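Long-range contact in uncharacterized protein (Methanocella paludicola, PDB 5DMP), which probably trims the 3' ends of broken DNA as a phosphoesterase of archaeal non-homologous end joining, removing terminal phosphates and ribonucleotides: residues 98-110 against 119-132. Numbering follows the deposited sequence.
Sequences EQSYDQGKIEVFL and YALIRTGGIEKRGW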
# COMPACT_ATOMS: atom_id res chain seq x y z
N GLU A 98 7.61 8.42 -11.35
CA GLU A 98 7.43 7.63 -12.55
C GLU A 98 8.72 6.96 -12.99
O GLU A 98 8.71 5.78 -13.35
CB GLU A 98 6.76 8.45 -13.69
CG GLU A 98 5.36 9.02 -13.38
CD GLU A 98 5.37 10.32 -12.57
OE1 GLU A 98 6.47 10.91 -12.28
OE2 GLU A 98 4.25 10.78 -12.19
N GLN A 99 9.84 7.68 -12.95
CA GLN A 99 11.18 7.08 -13.26
C GLN A 99 11.52 5.97 -12.27
O GLN A 99 12.03 4.90 -12.66
CB GLN A 99 12.31 8.10 -13.19
CG GLN A 99 12.19 9.16 -14.25
CD GLN A 99 13.22 10.24 -14.13
OE1 GLN A 99 13.59 10.69 -13.03
NE2 GLN A 99 13.67 10.71 -15.29
N SER A 100 11.25 6.24 -10.98
CA SER A 100 11.36 5.18 -9.96
C SER A 100 10.55 3.93 -10.28
O SER A 100 11.06 2.79 -10.18
CB SER A 100 10.94 5.74 -8.56
OG SER A 100 11.82 6.80 -8.20
N TYR A 101 9.26 4.11 -10.65
CA TYR A 101 8.41 2.98 -10.92
C TYR A 101 8.97 2.20 -12.14
O TYR A 101 9.13 0.96 -12.09
CB TYR A 101 7.00 3.46 -11.24
CG TYR A 101 6.06 2.33 -11.57
CD1 TYR A 101 5.93 1.82 -12.89
CD2 TYR A 101 5.23 1.82 -10.59
CE1 TYR A 101 5.03 0.77 -13.16
CE2 TYR A 101 4.33 0.80 -10.85
CZ TYR A 101 4.24 0.27 -12.11
OH TYR A 101 3.34 -0.75 -12.22
N ASP A 102 9.25 2.96 -13.22
CA ASP A 102 9.85 2.36 -14.44
C ASP A 102 11.13 1.60 -14.14
O ASP A 102 11.29 0.51 -14.63
CB ASP A 102 10.06 3.40 -15.55
CG ASP A 102 8.74 3.91 -16.13
OD1 ASP A 102 7.70 3.23 -15.97
OD2 ASP A 102 8.75 5.00 -16.73
N GLN A 103 11.99 2.13 -13.28
CA GLN A 103 13.19 1.40 -12.89
C GLN A 103 12.97 0.22 -11.91
O GLN A 103 13.88 -0.59 -11.70
CB GLN A 103 14.25 2.37 -12.35
CG GLN A 103 15.56 1.73 -11.86
CD GLN A 103 16.55 2.74 -11.28
OE1 GLN A 103 16.29 3.33 -10.24
NE2 GLN A 103 17.68 2.95 -11.96
N GLY A 104 11.78 0.10 -11.31
CA GLY A 104 11.52 -1.02 -10.36
C GLY A 104 12.13 -0.77 -8.98
O GLY A 104 12.42 -1.74 -8.24
N LYS A 105 12.34 0.51 -8.63
CA LYS A 105 12.85 0.85 -7.30
C LYS A 105 12.19 2.12 -6.77
O LYS A 105 12.52 3.25 -7.16
CB LYS A 105 14.40 1.01 -7.33
CG LYS A 105 15.02 1.43 -5.99
CD LYS A 105 16.54 1.39 -6.19
CE LYS A 105 17.29 1.97 -5.02
NZ LYS A 105 18.73 1.86 -5.38
N ILE A 106 11.22 1.93 -5.87
CA ILE A 106 10.48 3.07 -5.37
C ILE A 106 10.82 3.18 -3.87
O ILE A 106 10.73 2.17 -3.13
CB ILE A 106 8.94 2.80 -5.51
CG1 ILE A 106 8.52 2.76 -7.01
CG2 ILE A 106 8.11 3.82 -4.71
CD1 ILE A 106 7.10 2.16 -7.25
N GLU A 107 11.24 4.37 -3.46
CA GLU A 107 11.47 4.66 -2.01
C GLU A 107 10.69 5.88 -1.63
O GLU A 107 10.95 6.97 -2.18
CB GLU A 107 12.97 4.88 -1.74
CG GLU A 107 13.73 3.61 -2.17
CD GLU A 107 15.26 3.72 -2.13
OE1 GLU A 107 15.79 4.84 -2.27
OE2 GLU A 107 15.92 2.67 -1.91
N VAL A 108 9.73 5.73 -0.69
CA VAL A 108 8.82 6.83 -0.38
C VAL A 108 8.66 6.97 1.14
O VAL A 108 8.87 5.97 1.91
CB VAL A 108 7.41 6.55 -0.99
CG1 VAL A 108 7.48 6.79 -2.54
CG2 VAL A 108 6.85 5.13 -0.65
N PHE A 109 8.30 8.17 1.56
CA PHE A 109 7.96 8.38 2.94
C PHE A 109 6.42 8.40 2.98
O PHE A 109 5.80 9.30 2.40
CB PHE A 109 8.48 9.72 3.43
CG PHE A 109 8.37 9.85 4.93
CD1 PHE A 109 7.13 10.22 5.51
CD2 PHE A 109 9.46 9.52 5.77
CE1 PHE A 109 6.98 10.30 6.91
CE2 PHE A 109 9.33 9.64 7.16
CZ PHE A 109 8.09 9.98 7.73
N LEU A 110 5.81 7.40 3.61
CA LEU A 110 4.34 7.35 3.61
C LEU A 110 3.86 8.25 4.79
O LEU A 110 4.35 8.14 5.93
CB LEU A 110 3.85 5.93 3.88
CG LEU A 110 4.24 4.92 2.78
CD1 LEU A 110 3.70 3.53 3.15
CD2 LEU A 110 3.81 5.37 1.35
N TYR A 119 9.35 3.55 3.26
CA TYR A 119 9.04 2.22 2.74
C TYR A 119 9.58 2.12 1.31
O TYR A 119 9.69 3.13 0.59
CB TYR A 119 7.51 1.89 2.70
CG TYR A 119 6.97 1.59 4.08
CD1 TYR A 119 6.67 2.62 4.96
CD2 TYR A 119 6.79 0.25 4.46
CE1 TYR A 119 6.20 2.34 6.25
CE2 TYR A 119 6.32 -0.06 5.74
CZ TYR A 119 6.05 0.98 6.60
OH TYR A 119 5.58 0.70 7.87
N ALA A 120 10.01 0.89 0.99
CA ALA A 120 10.54 0.58 -0.37
C ALA A 120 9.63 -0.44 -1.08
O ALA A 120 9.09 -1.40 -0.47
CB ALA A 120 11.96 0.02 -0.30
N LEU A 121 9.56 -0.29 -2.40
CA LEU A 121 8.87 -1.25 -3.29
C LEU A 121 9.92 -1.59 -4.38
O LEU A 121 10.35 -0.68 -5.07
CB LEU A 121 7.68 -0.58 -4.01
CG LEU A 121 6.38 -0.70 -3.25
CD1 LEU A 121 5.42 0.33 -3.90
CD2 LEU A 121 5.81 -2.12 -3.32
N ILE A 122 10.32 -2.86 -4.44
CA ILE A 122 11.46 -3.24 -5.34
C ILE A 122 10.98 -4.27 -6.33
O ILE A 122 10.53 -5.36 -5.90
CB ILE A 122 12.63 -3.87 -4.51
CG1 ILE A 122 13.14 -2.84 -3.46
CG2 ILE A 122 13.82 -4.30 -5.46
CD1 ILE A 122 13.66 -1.55 -4.09
N ARG A 123 11.13 -4.01 -7.66
CA ARG A 123 10.58 -4.97 -8.62
C ARG A 123 11.52 -6.19 -8.72
O ARG A 123 12.73 -6.04 -8.61
CB ARG A 123 10.40 -4.36 -9.99
CG ARG A 123 9.79 -5.38 -10.93
CD ARG A 123 9.34 -4.68 -12.18
NE ARG A 123 10.49 -4.05 -12.79
CZ ARG A 123 10.44 -2.82 -13.30
NH1 ARG A 123 9.32 -2.10 -13.23
NH2 ARG A 123 11.54 -2.31 -13.84
N THR A 124 10.95 -7.40 -8.84
CA THR A 124 11.78 -8.60 -9.04
C THR A 124 11.57 -9.20 -10.46
O THR A 124 10.56 -8.92 -11.11
CB THR A 124 11.49 -9.69 -8.00
OG1 THR A 124 10.42 -10.53 -8.44
CG2 THR A 124 11.17 -9.11 -6.60
N GLY A 125 12.49 -10.03 -10.95
CA GLY A 125 12.35 -10.60 -12.30
C GLY A 125 11.65 -11.96 -12.30
O GLY A 125 11.09 -12.40 -13.34
N GLY A 126 11.67 -12.60 -11.13
CA GLY A 126 11.34 -14.02 -11.03
C GLY A 126 10.47 -14.46 -9.86
O GLY A 126 10.31 -15.68 -9.67
N ILE A 127 9.92 -13.52 -9.08
CA ILE A 127 8.88 -13.90 -8.12
C ILE A 127 7.56 -14.01 -8.89
O ILE A 127 7.27 -13.16 -9.81
CB ILE A 127 8.81 -12.95 -6.91
CG1 ILE A 127 9.98 -13.25 -5.95
CG2 ILE A 127 7.48 -13.07 -6.17
CD1 ILE A 127 10.01 -12.28 -4.78
N GLU A 128 6.80 -15.08 -8.54
CA GLU A 128 5.50 -15.42 -9.15
C GLU A 128 4.57 -14.19 -9.15
O GLU A 128 4.71 -13.30 -8.27
N LYS A 129 3.66 -14.12 -10.13
CA LYS A 129 2.67 -13.01 -10.26
C LYS A 129 3.34 -11.62 -10.38
O LYS A 129 2.82 -10.66 -9.80
N ARG A 130 4.49 -11.54 -11.10
CA ARG A 130 5.32 -10.30 -11.28
C ARG A 130 5.62 -9.59 -9.95
O ARG A 130 5.54 -8.33 -9.87
CB ARG A 130 4.65 -9.27 -12.20
CG ARG A 130 4.46 -9.61 -13.66
CD ARG A 130 3.94 -8.36 -14.37
NE ARG A 130 3.72 -8.60 -15.81
CZ ARG A 130 4.64 -8.50 -16.77
NH1 ARG A 130 5.90 -8.14 -16.48
NH2 ARG A 130 4.31 -8.76 -18.03
N GLY A 131 5.91 -10.38 -8.93
CA GLY A 131 6.19 -9.86 -7.62
C GLY A 131 7.13 -8.67 -7.51
O GLY A 131 8.12 -8.50 -8.24
N TRP A 132 6.80 -7.82 -6.55
CA TRP A 132 7.74 -6.81 -6.05
C TRP A 132 7.86 -7.14 -4.59
O TRP A 132 7.06 -7.87 -4.04
CB TRP A 132 7.10 -5.42 -6.15
CG TRP A 132 6.91 -4.85 -7.53
CD1 TRP A 132 6.28 -5.42 -8.58
CD2 TRP A 132 7.32 -3.55 -7.96
NE1 TRP A 132 6.31 -4.57 -9.69
CE2 TRP A 132 6.91 -3.39 -9.32
CE3 TRP A 132 8.02 -2.51 -7.32
CZ2 TRP A 132 7.16 -2.22 -10.05
CZ3 TRP A 132 8.29 -1.31 -8.03
CH2 TRP A 132 7.87 -1.18 -9.41
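Arg123 folds its guanidinium group over the C-terminal end of helix 97-103, with Gly104 CA over the centre of one face. Arg123 NH2 reaches Asp102 O at 2.9 Å, because the chain leaves with CG opposite the backbone N (chi1 -178°) and bends at chi3; the acceptor lies in the guanidinium plane. This nearly straight bond (167°) fixes the group over the Schellman motif that ends the helix at Gly104, a weak bond from NH1 to Tyr101 O adding little, and Arg123 N binds Gly104 O at 2.7 Å. On the sheet face carrying Ile106 and Leu121, Trp132 presents the far rim of its indole: CZ3 lies 3.8 Å from Ile106 CD1, while CH2 sits 4.2 Å from Tyr101 CD2, over one face of the phenol ring. The two ring planes meet obliquely, at 36°. Farther along, Leu110 runs crosswise to the Tyr119 side chain, Leu110 CD1 meeting Tyr119 CD1 at 3.6 Å. Replacing Tyr119 with an alanine would probably leave Leu110 CD1 without its aromatic partner. Paired backbone bonds join Ile106 with Leu121 and Val108 with Tyr119, the ladder of an antiparallel beta hairpin within the antiparallel sheet of the LigD phosphoesterase domain.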